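Local coordinates for protein subtilase cytotoxin subunit A (Escherichia coli, PDB 2IY9) that cleaves the host endoplasmic reticulum chaperone BiP as the serine protease subunit of an AB5 toxin, inducing a stress response and eventual cell death, at residues A200-V205 with V215-A220; F242-V247 with S310-V315; T300-A305 with E317-N322. All coordinates share one frame; numbering follows the deposited sequence.

Overall arrangement
Along the chain, interaction 1 comes first: it closes a short loop of nine residues holding helix 207-211 and fastens segment 200-205 to strand 215-221 of the parallel sheet. Interaction 2 opens after it, in the loop leading to the edge strand 249-252, and reaches across 62 residues to the turn at 310-315. Interaction 3 starts inside that span, at the end of helix 294-304, and ends beyond it at 317-322, so interactions 2 and 3 cross. All three are neighbours: Trp-246 and Val-247 touch interaction 1, Leu-311 packs on Val-320, and Ile-216 meets Leu-301. Interaction 1 anchors a loop on the sheet; the other two tie C-terminal segments to the approach to strand 249-252 and helix 294-304.

Interaction 1: A200-V205 with V215-A220; sequences AAYHPV and VIRVAA
Arg-217 sends its long side chain from the strand across to the loop 200-205, laying its aliphatic part on Ala-200 and its guanidinium group beside the ring and backbone of Tyr-202. CG is 4.1 Å from the CB of Ala-200, a methyl small enough for the arginine to pass closely. From CG to NE the chain is extended, which carries the charged end to two carbonyl oxygens of the loop. NE donates to Ala-200 O at 2.9 Å, with the acceptor near the guanidinium plane. NH2 donates to Tyr-202 O at 2.8 Å, approaching from above that carbonyl's plane with an N-H...O angle of 138°, and NE adds a weak bond to the same oxygen. Reaching two carbonyls with one flat group leaves both main bonds bent.

The strand is part of the parallel sheet at the heart of the subtilisin-like fold, and the loop follows the neighbouring strand 176-180; the arginine thus ties an irregular connection to the core. Asp-248 and Asp-213 form salt bridges with NH1 and NH2, which probably offset the arginine's charge in this buried place.

The Tyr-202 ring and guanidinium planes are 20° apart, but Arg-217 NH2 comes obliquely to the ring, its nearest ring atom being CD2 at 3.5 Å. CD2 also meets CG2 of Val-215 at 4.0 Å, a branched apolar partner suited to the aromatic carbon. With CG anti to the backbone N (chi1 -177°), the Tyr-202 ring is carried toward Val-215 and the arginine's NH2; CD of Pro-204 sits over the centre of one face, and helix 160-172 packs against the ring.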
ATOM      1  N   ALA A 200       4.464   8.232   4.816  1.00 22.71           N
ATOM      2  CA  ALA A 200       3.708   9.146   3.945  1.00 22.72           C
ATOM      3  C   ALA A 200       4.165  10.615   4.117  1.00 22.99           C
ATOM      4  O   ALA A 200       4.165  11.382   3.155  1.00 23.10           O
ATOM      5  CB  ALA A 200       2.204   9.013   4.172  1.00 22.41           C
ATOM      6  N   ALA A 201       4.594  10.973   5.329  1.00 22.73           N
ATOM      7  CA  ALA A 201       4.988  12.358   5.660  1.00 23.14           C
ATOM      8  C   ALA A 201       6.313  12.798   5.016  1.00 23.33           C
ATOM      9  O   ALA A 201       6.664  13.981   5.061  1.00 22.99           O
ATOM     10  CB  ALA A 201       5.059  12.535   7.160  1.00 22.86           C
ATOM     11  N   TYR A 202       7.045  11.846   4.430  1.00 23.80           N
ATOM     12  CA  TYR A 202       8.235  12.163   3.660  1.00 23.95           C
ATOM     13  C   TYR A 202       7.863  13.245   2.654  1.00 24.30           C
ATOM     14  O   TYR A 202       6.901  13.097   1.882  1.00 23.45           O
ATOM     15  CB  TYR A 202       8.786  10.912   2.963  1.00 23.73           C
ATOM     16  CG  TYR A 202      10.071  11.125   2.177  1.00 24.49           C
ATOM     17  CD1 TYR A 202      11.187  11.734   2.764  1.00 24.77           C
ATOM     18  CD2 TYR A 202      10.177  10.688   0.856  1.00 23.26           C
ATOM     19  CE1 TYR A 202      12.373  11.922   2.040  1.00 25.35           C
ATOM     20  CE2 TYR A 202      11.352  10.868   0.124  1.00 23.65           C
ATOM     21  CZ  TYR A 202      12.443  11.490   0.729  1.00 24.30           C
ATOM     22  OH  TYR A 202      13.601  11.668   0.014  1.00 24.30           O
ATOM     23  N   HIS A 203       8.605  14.351   2.698  1.00 24.84           N
ATOM     24  CA  HIS A 203       8.235  15.554   1.940  1.00 25.90           C
ATOM     25  C   HIS A 203       9.460  16.206   1.305  1.00 26.10           C
ATOM     26  O   HIS A 203       9.822  17.335   1.657  1.00 26.73           O
ATOM     27  CB  HIS A 203       7.514  16.538   2.863  1.00 25.78           C
ATOM     28  CG  HIS A 203       6.672  17.547   2.145  1.00 26.62           C
ATOM     29  ND1 HIS A 203       5.548  17.205   1.425  1.00 25.59           N
ATOM     30  CD2 HIS A 203       6.765  18.897   2.075  1.00 26.58           C
ATOM     31  CE1 HIS A 203       4.999  18.296   0.922  1.00 26.52           C
ATOM     32  NE2 HIS A 203       5.716  19.337   1.302  1.00 26.83           N
ATOM     33  N   PRO A 204      10.085  15.512   0.340  1.00 26.87           N
ATOM     34  CA  PRO A 204      11.352  16.001  -0.211  1.00 26.67           C
ATOM     35  C   PRO A 204      11.180  17.356  -0.887  1.00 27.21           C
ATOM     36  O   PRO A 204      10.139  17.621  -1.512  1.00 26.58           O
ATOM     37  CB  PRO A 204      11.730  14.930  -1.242  1.00 26.67           C
ATOM     38  CG  PRO A 204      10.477  14.186  -1.531  1.00 26.16           C
ATOM     39  CD  PRO A 204       9.643  14.258  -0.302  1.00 26.42           C
ATOM     40  N   VAL A 205      12.185  18.214  -0.767  1.00 27.03           N
ATOM     41  CA  VAL A 205      12.085  19.533  -1.396  1.00 27.48           C
ATOM     42  C   VAL A 205      13.066  19.770  -2.541  1.00 26.58           C
ATOM     43  O   VAL A 205      12.833  20.642  -3.373  1.00 26.70           O
ATOM     44  CB  VAL A 205      12.172  20.681  -0.369  1.00 28.18           C
ATOM     45  CG1 VAL A 205      10.858  20.769   0.427  1.00 29.57           C
ATOM     46  CG2 VAL A 205      13.369  20.493   0.553  1.00 28.63           C
ATOM     47  N   VAL A 215       8.247   6.768  -2.417  1.00 21.87           N
ATOM     48  CA  VAL A 215       6.982   6.662  -1.672  1.00 21.50           C
ATOM     49  C   VAL A 215       5.787   7.050  -2.566  1.00 21.56           C
ATOM     50  O   VAL A 215       5.834   8.057  -3.261  1.00 20.46           O
ATOM     51  CB  VAL A 215       7.001   7.547  -0.396  1.00 22.20           C
ATOM     52  CG1 VAL A 215       5.692   7.397   0.424  1.00 21.32           C
ATOM     53  CG2 VAL A 215       8.216   7.212   0.491  1.00 23.34           C
ATOM     54  N   ILE A 216       4.727   6.242  -2.519  1.00 21.26           N
ATOM     55  CA  ILE A 216       3.448   6.549  -3.146  1.00 21.51           C
ATOM     56  C   ILE A 216       2.415   6.670  -2.027  1.00 21.31           C
ATOM     57  O   ILE A 216       2.128   5.694  -1.327  1.00 21.34           O
ATOM     58  CB  ILE A 216       3.031   5.468  -4.178  1.00 21.62           C
ATOM     59  CG1 ILE A 216       4.046   5.419  -5.328  1.00 22.62           C
ATOM     60  CG2 ILE A 216       1.634   5.764  -4.739  1.00 21.00           C
ATOM     61  CD1 ILE A 216       3.867   4.213  -6.248  1.00 22.32           C
ATOM     62  N   ARG A 217       1.912   7.886  -1.838  1.00 21.26           N
ATOM     63  CA  ARG A 217       1.061   8.242  -0.694  1.00 21.19           C
ATOM     64  C   ARG A 217      -0.391   8.131  -1.120  1.00 20.97           C
ATOM     65  O   ARG A 217      -0.807   8.776  -2.072  1.00 21.34           O
ATOM     66  CB  ARG A 217       1.347   9.684  -0.237  1.00 20.80           C
ATOM     67  CG  ARG A 217       2.790   9.920   0.206  1.00 21.19           C
ATOM     68  CD  ARG A 217       3.242  11.380  -0.006  1.00 22.32           C
ATOM     69  NE  ARG A 217       4.679  11.481   0.257  1.00 23.12           N
ATOM     70  CZ  ARG A 217       5.617  11.263  -0.655  1.00 24.03           C
ATOM     71  NH1 ARG A 217       5.270  10.977  -1.912  1.00 22.94           N
ATOM     72  NH2 ARG A 217       6.900  11.352  -0.326  1.00 22.97           N
ATOM     73  N   VAL A 218      -1.153   7.311  -0.403  1.00 21.09           N
ATOM     74  CA  VAL A 218      -2.481   6.908  -0.847  1.00 20.68           C
ATOM     75  C   VAL A 218      -3.594   7.436   0.082  1.00 20.61           C
ATOM     76  O   VAL A 218      -3.548   7.225   1.296  1.00 20.57           O
ATOM     77  CB  VAL A 218      -2.569   5.356  -0.983  1.00 21.10           C
ATOM     78  CG1 VAL A 218      -3.986   4.915  -1.406  1.00 20.68           C
ATOM     79  CG2 VAL A 218      -1.520   4.820  -1.990  1.00 20.22           C
ATOM     80  N   ALA A 219      -4.573   8.123  -0.507  1.00 20.65           N
ATOM     81  CA  ALA A 219      -5.814   8.523   0.185  1.00 21.03           C
ATOM     82  C   ALA A 219      -6.991   7.605  -0.181  1.00 21.78           C
ATOM     83  O   ALA A 219      -6.941   6.896  -1.191  1.00 21.95           O
ATOM     84  CB  ALA A 219      -6.161   9.967  -0.150  1.00 20.64           C
ATOM     85  N   ALA A 220      -8.069   7.671   0.610  1.00 21.95           N
ATOM     86  CA  ALA A 220      -9.197   6.726   0.491  1.00 22.49           C
ATOM     87  C   ALA A 220     -10.458   7.379  -0.073  1.00 23.12           C
ATOM     88  O   ALA A 220     -10.871   8.457   0.380  1.00 23.19           O
ATOM     89  CB  ALA A 220      -9.501   6.108   1.838  1.00 22.24           C
TER

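Interaction 2: F242-V247 with S310-V315; sequences FGNNWV and SLVDKV
The loop 242-247 meets the turn 310-315 through two backbone bonds, Gly-243 N to Lys-314 O at 2.9 Å and Asn-244 N to Asp-313 O at 3.0 Å. Gly-243 adopts a positive phi of 145° at which a CB would collide with the preceding carbonyl oxygen, so a residue without a side chain suits this position. Asn-244 adds a third bond: chi1 of -170° swings its CG away from the backbone N, the amide reaches along the turn, and ND2 donates to Val-312 O at 2.6 Å, nearly straight at 164° and with the oxygen close to the amide plane. Two residues thus engage three successive carbonyls. CB of Phe-242 rests on CB of Lys-314 at 4.1 Å. The Phe-242 ring passes Asp-313 at a slant, CE1 4.2 Å from OD2; Arg-189 forms a salt bridge with that carboxylate. CG1 of Val-247 touches CG2 of Val-315 at 4.0 Å; both branched side chains are buried, as their apolar character suits. OG1 of Thr-316, just past the turn, bonds to Asn-245 N and Val-247 O. This is loop-to-loop packing at the margin of the subtilisin-like fold, joining the approach to edge strand 249-252 with the turn between antiparallel strands 306-307 and 319-320.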
ATOM      1  N   PHE A 242      -5.985  14.179   3.807  1.00 24.26           N
ATOM      2  CA  PHE A 242      -5.909  14.738   2.462  1.00 24.26           C
ATOM      3  C   PHE A 242      -4.966  15.937   2.389  1.00 24.68           C
ATOM      4  O   PHE A 242      -4.506  16.458   3.412  1.00 23.67           O
ATOM      5  CB  PHE A 242      -7.307  15.146   1.958  1.00 24.32           C
ATOM      6  CG  PHE A 242      -7.912  16.325   2.696  1.00 25.21           C
ATOM      7  CD1 PHE A 242      -7.711  17.633   2.241  1.00 26.03           C
ATOM      8  CD2 PHE A 242      -8.686  16.126   3.827  1.00 26.17           C
ATOM      9  CE1 PHE A 242      -8.265  18.733   2.925  1.00 27.03           C
ATOM     10  CE2 PHE A 242      -9.267  17.215   4.509  1.00 25.65           C
ATOM     11  CZ  PHE A 242      -9.049  18.517   4.063  1.00 24.76           C
ATOM     12  N   GLY A 243      -4.688  16.367   1.164  1.00 24.81           N
ATOM     13  CA  GLY A 243      -3.926  17.588   0.962  1.00 25.54           C
ATOM     14  C   GLY A 243      -3.031  17.504  -0.242  1.00 26.01           C
ATOM     15  O   GLY A 243      -2.164  16.629  -0.324  1.00 25.47           O
ATOM     16  N   ASN A 244      -3.254  18.418  -1.184  1.00 26.45           N
ATOM     17  CA  ASN A 244      -2.395  18.546  -2.344  1.00 26.95           C
ATOM     18  C   ASN A 244      -0.930  18.637  -1.911  1.00 26.96           C
ATOM     19  O   ASN A 244      -0.607  19.316  -0.931  1.00 26.84           O
ATOM     20  CB  ASN A 244      -2.803  19.765  -3.167  1.00 27.37           C
ATOM     21  CG  ASN A 244      -2.100  19.821  -4.499  1.00 29.19           C
ATOM     22  OD1 ASN A 244      -0.929  20.181  -4.579  1.00 31.55           O
ATOM     23  ND2 ASN A 244      -2.807  19.456  -5.554  1.00 31.62           N
ATOM     24  N   ASN A 245      -0.068  17.918  -2.629  1.00 26.74           N
ATOM     25  CA  ASN A 245       1.376  17.816  -2.330  1.00 26.56           C
ATOM     26  C   ASN A 245       1.749  16.891  -1.150  1.00 25.61           C
ATOM     27  O   ASN A 245       2.935  16.711  -0.843  1.00 24.87           O
ATOM     28  CB  ASN A 245       2.022  19.202  -2.163  1.00 27.58           C
ATOM     29  CG  ASN A 245       3.450  19.242  -2.678  1.00 30.16           C
ATOM     30  OD1 ASN A 245       4.317  19.901  -2.090  1.00 33.89           O
ATOM     31  ND2 ASN A 245       3.707  18.541  -3.779  1.00 32.98           N
ATOM     32  N   TRP A 246       0.734  16.309  -0.500  1.00 24.56           N
ATOM     33  CA  TRP A 246       0.949  15.323   0.563  1.00 24.40           C
ATOM     34  C   TRP A 246       0.272  13.970   0.274  1.00 23.99           C
ATOM     35  O   TRP A 246       0.358  13.050   1.086  1.00 23.60           O
ATOM     36  CB  TRP A 246       0.471  15.868   1.913  1.00 24.36           C
ATOM     37  CG  TRP A 246       1.235  17.066   2.365  1.00 24.36           C
ATOM     38  CD1 TRP A 246       1.008  18.371   2.014  1.00 24.87           C
ATOM     39  CD2 TRP A 246       2.355  17.074   3.255  1.00 24.30           C
ATOM     40  NE1 TRP A 246       1.922  19.195   2.640  1.00 24.47           N
ATOM     41  CE2 TRP A 246       2.759  18.424   3.407  1.00 24.34           C
ATOM     42  CE3 TRP A 246       3.063  16.071   3.934  1.00 23.78           C
ATOM     43  CZ2 TRP A 246       3.846  18.793   4.208  1.00 24.40           C
ATOM     44  CZ3 TRP A 246       4.139  16.443   4.745  1.00 24.78           C
ATOM     45  CH2 TRP A 246       4.513  17.797   4.876  1.00 24.43           C
ATOM     46  N   VAL A 247      -0.388  13.874  -0.882  1.00 23.43           N
ATOM     47  CA  VAL A 247      -1.091  12.663  -1.316  1.00 23.39           C
ATOM     48  C   VAL A 247      -0.826  12.497  -2.815  1.00 23.23           C
ATOM     49  O   VAL A 247      -1.051  13.433  -3.590  1.00 23.05           O
ATOM     50  CB  VAL A 247      -2.628  12.775  -1.065  1.00 23.35           C
ATOM     51  CG1 VAL A 247      -3.363  11.535  -1.576  1.00 23.18           C
ATOM     52  CG2 VAL A 247      -2.945  13.041   0.439  1.00 22.76           C
ATOM     53  N   SER A 310     -12.029  18.269  -9.572  1.00 28.73           N
ATOM     54  CA  SER A 310     -12.686  18.426  -8.278  1.00 29.01           C
ATOM     55  C   SER A 310     -11.842  17.934  -7.095  1.00 28.63           C
ATOM     56  O   SER A 310     -12.106  18.308  -5.954  1.00 28.74           O
ATOM     57  CB  SER A 310     -14.076  17.759  -8.278  1.00 28.91           C
ATOM     58  OG  SER A 310     -13.981  16.357  -8.486  1.00 29.66           O
ATOM     59  N   LEU A 311     -10.831  17.106  -7.373  1.00 28.29           N
ATOM     60  CA  LEU A 311     -10.006  16.492  -6.321  1.00 28.34           C
ATOM     61  C   LEU A 311      -8.613  17.107  -6.164  1.00 28.34           C
ATOM     62  O   LEU A 311      -7.824  16.653  -5.338  1.00 28.33           O
ATOM     63  CB  LEU A 311      -9.880  14.976  -6.561  1.00 28.28           C
ATOM     64  CG  LEU A 311     -11.178  14.163  -6.443  1.00 28.91           C
ATOM     65  CD1 LEU A 311     -10.943  12.696  -6.785  1.00 28.35           C
ATOM     66  CD2 LEU A 311     -11.796  14.289  -5.061  1.00 29.44           C
ATOM     67  N   VAL A 312      -8.316  18.152  -6.933  1.00 28.08           N
ATOM     68  CA  VAL A 312      -6.972  18.739  -6.909  1.00 28.16           C
ATOM     69  C   VAL A 312      -6.558  19.276  -5.518  1.00 27.89           C
ATOM     70  O   VAL A 312      -5.402  19.131  -5.130  1.00 27.92           O
ATOM     71  CB  VAL A 312      -6.777  19.776  -8.046  1.00 28.00           C
ATOM     72  CG1 VAL A 312      -5.403  20.453  -7.953  1.00 29.29           C
ATOM     73  CG2 VAL A 312      -6.930  19.079  -9.411  1.00 28.76           C
ATOM     74  N   ASP A 313      -7.488  19.850  -4.752  1.00 27.58           N
ATOM     75  CA  ASP A 313      -7.137  20.309  -3.392  1.00 27.60           C
ATOM     76  C   ASP A 313      -6.775  19.167  -2.439  1.00 27.28           C
ATOM     77  O   ASP A 313      -6.039  19.379  -1.483  1.00 26.81           O
ATOM     78  CB  ASP A 313      -8.240  21.156  -2.741  1.00 27.64           C
ATOM     79  CG  ASP A 313      -7.805  21.732  -1.391  1.00 29.18           C
ATOM     80  OD1 ASP A 313      -6.857  22.546  -1.370  1.00 30.14           O
ATOM     81  OD2 ASP A 313      -8.381  21.348  -0.349  1.00 31.49           O
ATOM     82  N   LYS A 314      -7.300  17.971  -2.718  1.00 26.97           N
ATOM     83  CA  LYS A 314      -7.209  16.819  -1.825  1.00 27.32           C
ATOM     84  C   LYS A 314      -6.062  15.874  -2.216  1.00 26.35           C
ATOM     85  O   LYS A 314      -5.478  15.213  -1.357  1.00 25.69           O
ATOM     86  CB  LYS A 314      -8.543  16.046  -1.822  1.00 27.32           C
ATOM     87  CG  LYS A 314      -9.778  16.874  -1.363  1.00 28.77           C
ATOM     88  CD  LYS A 314     -10.968  15.996  -0.924  1.00 29.67           C
ATOM     89  CE  LYS A 314     -11.922  15.679  -2.096  1.00 32.62           C
ATOM     90  NZ  LYS A 314     -13.179  14.870  -1.776  1.00 28.22           N
ATOM     91  N   VAL A 315      -5.740  15.838  -3.512  1.00 26.04           N
ATOM     92  CA  VAL A 315      -4.787  14.879  -4.076  1.00 26.11           C
ATOM     93  C   VAL A 315      -3.995  15.578  -5.176  1.00 26.25           C
ATOM     94  O   VAL A 315      -4.574  16.289  -6.009  1.00 25.76           O
ATOM     95  CB  VAL A 315      -5.528  13.664  -4.724  1.00 26.09           C
ATOM     96  CG1 VAL A 315      -4.533  12.681  -5.367  1.00 26.55           C
ATOM     97  CG2 VAL A 315      -6.418  12.946  -3.718  1.00 26.38           C
TER

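Interaction 3: T300-A305 with E317-N322; sequences TLLESA and EGRVLN
This is a mainly apolar contact, with one bridging water, between the C-terminal end of helix 294-304 and the short strand 319-320 with the residues following it. Ala-305, where the chain leaves the helix, has its CB 3.3 Å from Val-320 O and 3.8 Å from Arg-319 CB; its small methyl lets the two chains come close. The extended chain of Arg-319 runs across Leu-302, whose CB sits over one face of the guanidinium, toward its rim and 3.7 Å from NE, while CB of Glu-317 is over the rim of the opposite face. The aliphatic arm thus serves as an apolar surface, and NH1 reaches out to bond with Asp-248 O.

Strands 306-307 and 319-320 form a small antiparallel pair joined by a long loop, which brings the chain back to the helix end in this subtilisin-like domain. Deeper in, the CD1 atoms of Leu-301 and Leu-321 touch at 3.8 Å; a chi1 of 178° in Leu-321 turns its branched end back toward the helix, next to Ile-249. A water takes the N-H of Asn-322 and donates to Leu-301 O, each at 3.0 Å. Asn-322, in the A2 domain, is the N-cap of helix 323-331, its OD1 accepting from Lys-325 N.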
ATOM      1  N   THR A 300       4.223   5.203 -14.366  1.00 23.94           N
ATOM      2  CA  THR A 300       3.112   4.589 -15.088  1.00 23.69           C
ATOM      3  C   THR A 300       1.838   4.592 -14.237  1.00 23.28           C
ATOM      4  O   THR A 300       0.767   4.911 -14.739  1.00 23.29           O
ATOM      5  CB  THR A 300       3.452   3.184 -15.611  1.00 23.91           C
ATOM      6  OG1 THR A 300       4.573   3.273 -16.502  1.00 24.60           O
ATOM      7  CG2 THR A 300       2.261   2.581 -16.370  1.00 24.62           C
ATOM      8  N   LEU A 301       1.954   4.274 -12.951  1.00 22.88           N
ATOM      9  CA  LEU A 301       0.791   4.330 -12.054  1.00 22.89           C
ATOM     10  C   LEU A 301       0.150   5.718 -12.031  1.00 23.28           C
ATOM     11  O   LEU A 301      -1.065   5.855 -12.205  1.00 23.27           O
ATOM     12  CB  LEU A 301       1.167   3.927 -10.628  1.00 22.88           C
ATOM     13  CG  LEU A 301      -0.037   3.823  -9.670  1.00 23.11           C
ATOM     14  CD1 LEU A 301      -0.847   2.547  -9.947  1.00 23.73           C
ATOM     15  CD2 LEU A 301       0.435   3.855  -8.227  1.00 21.63           C
ATOM     16  N   LEU A 302       0.978   6.739 -11.827  1.00 23.29           N
ATOM     17  CA  LEU A 302       0.497   8.108 -11.706  1.00 24.35           C
ATOM     18  C   LEU A 302      -0.010   8.682 -13.013  1.00 24.85           C
ATOM     19  O   LEU A 302      -1.062   9.324 -13.021  1.00 24.94           O
ATOM     20  CB  LEU A 302       1.571   9.017 -11.108  1.00 23.98           C
ATOM     21  CG  LEU A 302       2.076   8.562  -9.733  1.00 23.87           C
ATOM     22  CD1 LEU A 302       3.019   9.624  -9.185  1.00 24.12           C
ATOM     23  CD2 LEU A 302       0.926   8.274  -8.752  1.00 25.30           C
ATOM     24  N   GLU A 303       0.735   8.466 -14.101  1.00 25.27           N
ATOM     25  CA  GLU A 303       0.308   8.948 -15.418  1.00 27.26           C
ATOM     26  C   GLU A 303      -1.003   8.327 -15.862  1.00 26.77           C
ATOM     27  O   GLU A 303      -1.839   9.000 -16.465  1.00 26.67           O
ATOM     28  CB  GLU A 303       1.381   8.697 -16.487  1.00 27.16           C
ATOM     29  CG  GLU A 303       2.372   9.844 -16.624  1.00 29.64           C
ATOM     30  CD  GLU A 303       3.507   9.541 -17.588  1.00 29.90           C
ATOM     31  OE1 GLU A 303       4.541  10.236 -17.509  1.00 35.76           O
ATOM     32  OE2 GLU A 303       3.375   8.606 -18.409  1.00 35.01           O
ATOM     33  N   SER A 304      -1.169   7.039 -15.569  1.00 26.65           N
ATOM     34  CA  SER A 304      -2.358   6.304 -15.976  1.00 27.08           C
ATOM     35  C   SER A 304      -3.586   6.609 -15.111  1.00 26.70           C
ATOM     36  O   SER A 304      -4.713   6.284 -15.495  1.00 26.36           O
ATOM     37  CB  SER A 304      -2.068   4.803 -15.961  1.00 27.10           C
ATOM     38  OG  SER A 304      -2.061   4.344 -14.622  1.00 30.17           O
ATOM     39  N   ALA A 305      -3.372   7.193 -13.928  1.00 26.34           N
ATOM     40  CA  ALA A 305      -4.489   7.562 -13.051  1.00 26.50           C
ATOM     41  C   ALA A 305      -5.480   8.514 -13.737  1.00 26.59           C
ATOM     42  O   ALA A 305      -5.073   9.395 -14.492  1.00 26.71           O
ATOM     43  CB  ALA A 305      -3.971   8.196 -11.768  1.00 26.35           C
ATOM     44  N   GLU A 317      -2.733  16.549  -8.399  1.00 26.43           N
ATOM     45  CA  GLU A 317      -3.331  16.446  -9.728  1.00 26.66           C
ATOM     46  C   GLU A 317      -4.668  15.706  -9.783  1.00 25.76           C
ATOM     47  O   GLU A 317      -5.098  15.293 -10.851  1.00 25.34           O
ATOM     48  CB  GLU A 317      -2.344  15.847 -10.736  1.00 27.38           C
ATOM     49  CG  GLU A 317      -0.980  16.469 -10.670  1.00 30.44           C
ATOM     50  CD  GLU A 317      -0.517  16.943 -11.995  1.00 35.76           C
ATOM     51  OE1 GLU A 317      -0.899  18.081 -12.355  1.00 38.13           O
ATOM     52  OE2 GLU A 317       0.228  16.190 -12.666  1.00 37.10           O
ATOM     53  N   GLY A 318      -5.324  15.550  -8.638  1.00 25.49           N
ATOM     54  CA  GLY A 318      -6.644  14.911  -8.592  1.00 25.21           C
ATOM     55  C   GLY A 318      -6.641  13.453  -9.024  1.00 24.97           C
ATOM     56  O   GLY A 318      -7.651  12.949  -9.521  1.00 25.45           O
ATOM     57  N   ARG A 319      -5.515  12.769  -8.811  1.00 24.34           N
ATOM     58  CA  ARG A 319      -5.318  11.404  -9.297  1.00 23.90           C
ATOM     59  C   ARG A 319      -6.156  10.332  -8.609  1.00 23.94           C
ATOM     60  O   ARG A 319      -6.155  10.204  -7.367  1.00 23.69           O
ATOM     61  CB  ARG A 319      -3.847  10.992  -9.212  1.00 24.12           C
ATOM     62  CG  ARG A 319      -2.912  11.801 -10.062  1.00 24.36           C
ATOM     63  CD  ARG A 319      -1.571  11.127 -10.142  1.00 24.69           C
ATOM     64  NE  ARG A 319      -0.531  12.040 -10.587  1.00 24.56           N
ATOM     65  CZ  ARG A 319       0.322  12.663  -9.782  1.00 27.41           C
ATOM     66  NH1 ARG A 319       0.263  12.483  -8.464  1.00 26.34           N
ATOM     67  NH2 ARG A 319       1.238  13.474 -10.298  1.00 27.70           N
ATOM     68  N   VAL A 320      -6.833   9.537  -9.437  1.00 23.56           N
ATOM     69  CA  VAL A 320      -7.618   8.401  -8.969  1.00 23.16           C
ATOM     70  C   VAL A 320      -7.144   7.133  -9.674  1.00 23.10           C
ATOM     71  O   VAL A 320      -6.992   7.101 -10.909  1.00 23.54           O
ATOM     72  CB  VAL A 320      -9.138   8.632  -9.176  1.00 23.20           C
ATOM     73  CG1 VAL A 320      -9.941   7.350  -8.906  1.00 24.49           C
ATOM     74  CG2 VAL A 320      -9.631   9.765  -8.275  1.00 24.13           C
ATOM     75  N   LEU A 321      -6.905   6.097  -8.875  1.00 22.47           N
ATOM     76  CA  LEU A 321      -6.423   4.809  -9.350  1.00 22.98           C
ATOM     77  C   LEU A 321      -7.254   4.260 -10.507  1.00 23.34           C
ATOM     78  O   LEU A 321      -8.472   4.095 -10.388  1.00 23.03           O
ATOM     79  CB  LEU A 321      -6.417   3.803  -8.192  1.00 22.77           C
ATOM     80  CG  LEU A 321      -5.968   2.381  -8.538  1.00 21.91           C
ATOM     81  CD1 LEU A 321      -4.505   2.375  -8.971  1.00 22.07           C
ATOM     82  CD2 LEU A 321      -6.226   1.402  -7.383  1.00 22.15           C
ATOM     83  N   ASN A 322      -6.577   3.998 -11.624  1.00 24.29           N
ATOM     84  CA  ASN A 322      -7.174   3.307 -12.763  1.00 25.10           C
ATOM     85  C   ASN A 322      -6.285   2.115 -13.082  1.00 25.15           C
ATOM     86  O   ASN A 322      -5.220   2.278 -13.686  1.00 25.52           O
ATOM     87  CB  ASN A 322      -7.274   4.230 -13.986  1.00 25.15           C
ATOM     88  CG  ASN A 322      -7.952   3.562 -15.178  1.00 26.99           C
ATOM     89  OD1 ASN A 322      -8.024   2.329 -15.269  1.00 26.59           O
ATOM     90  ND2 ASN A 322      -8.458   4.384 -16.101  1.00 26.74           N
TER
HETATM   91  O   HOH W   1      -3.604   4.345 -12.089  1.00 26.16           O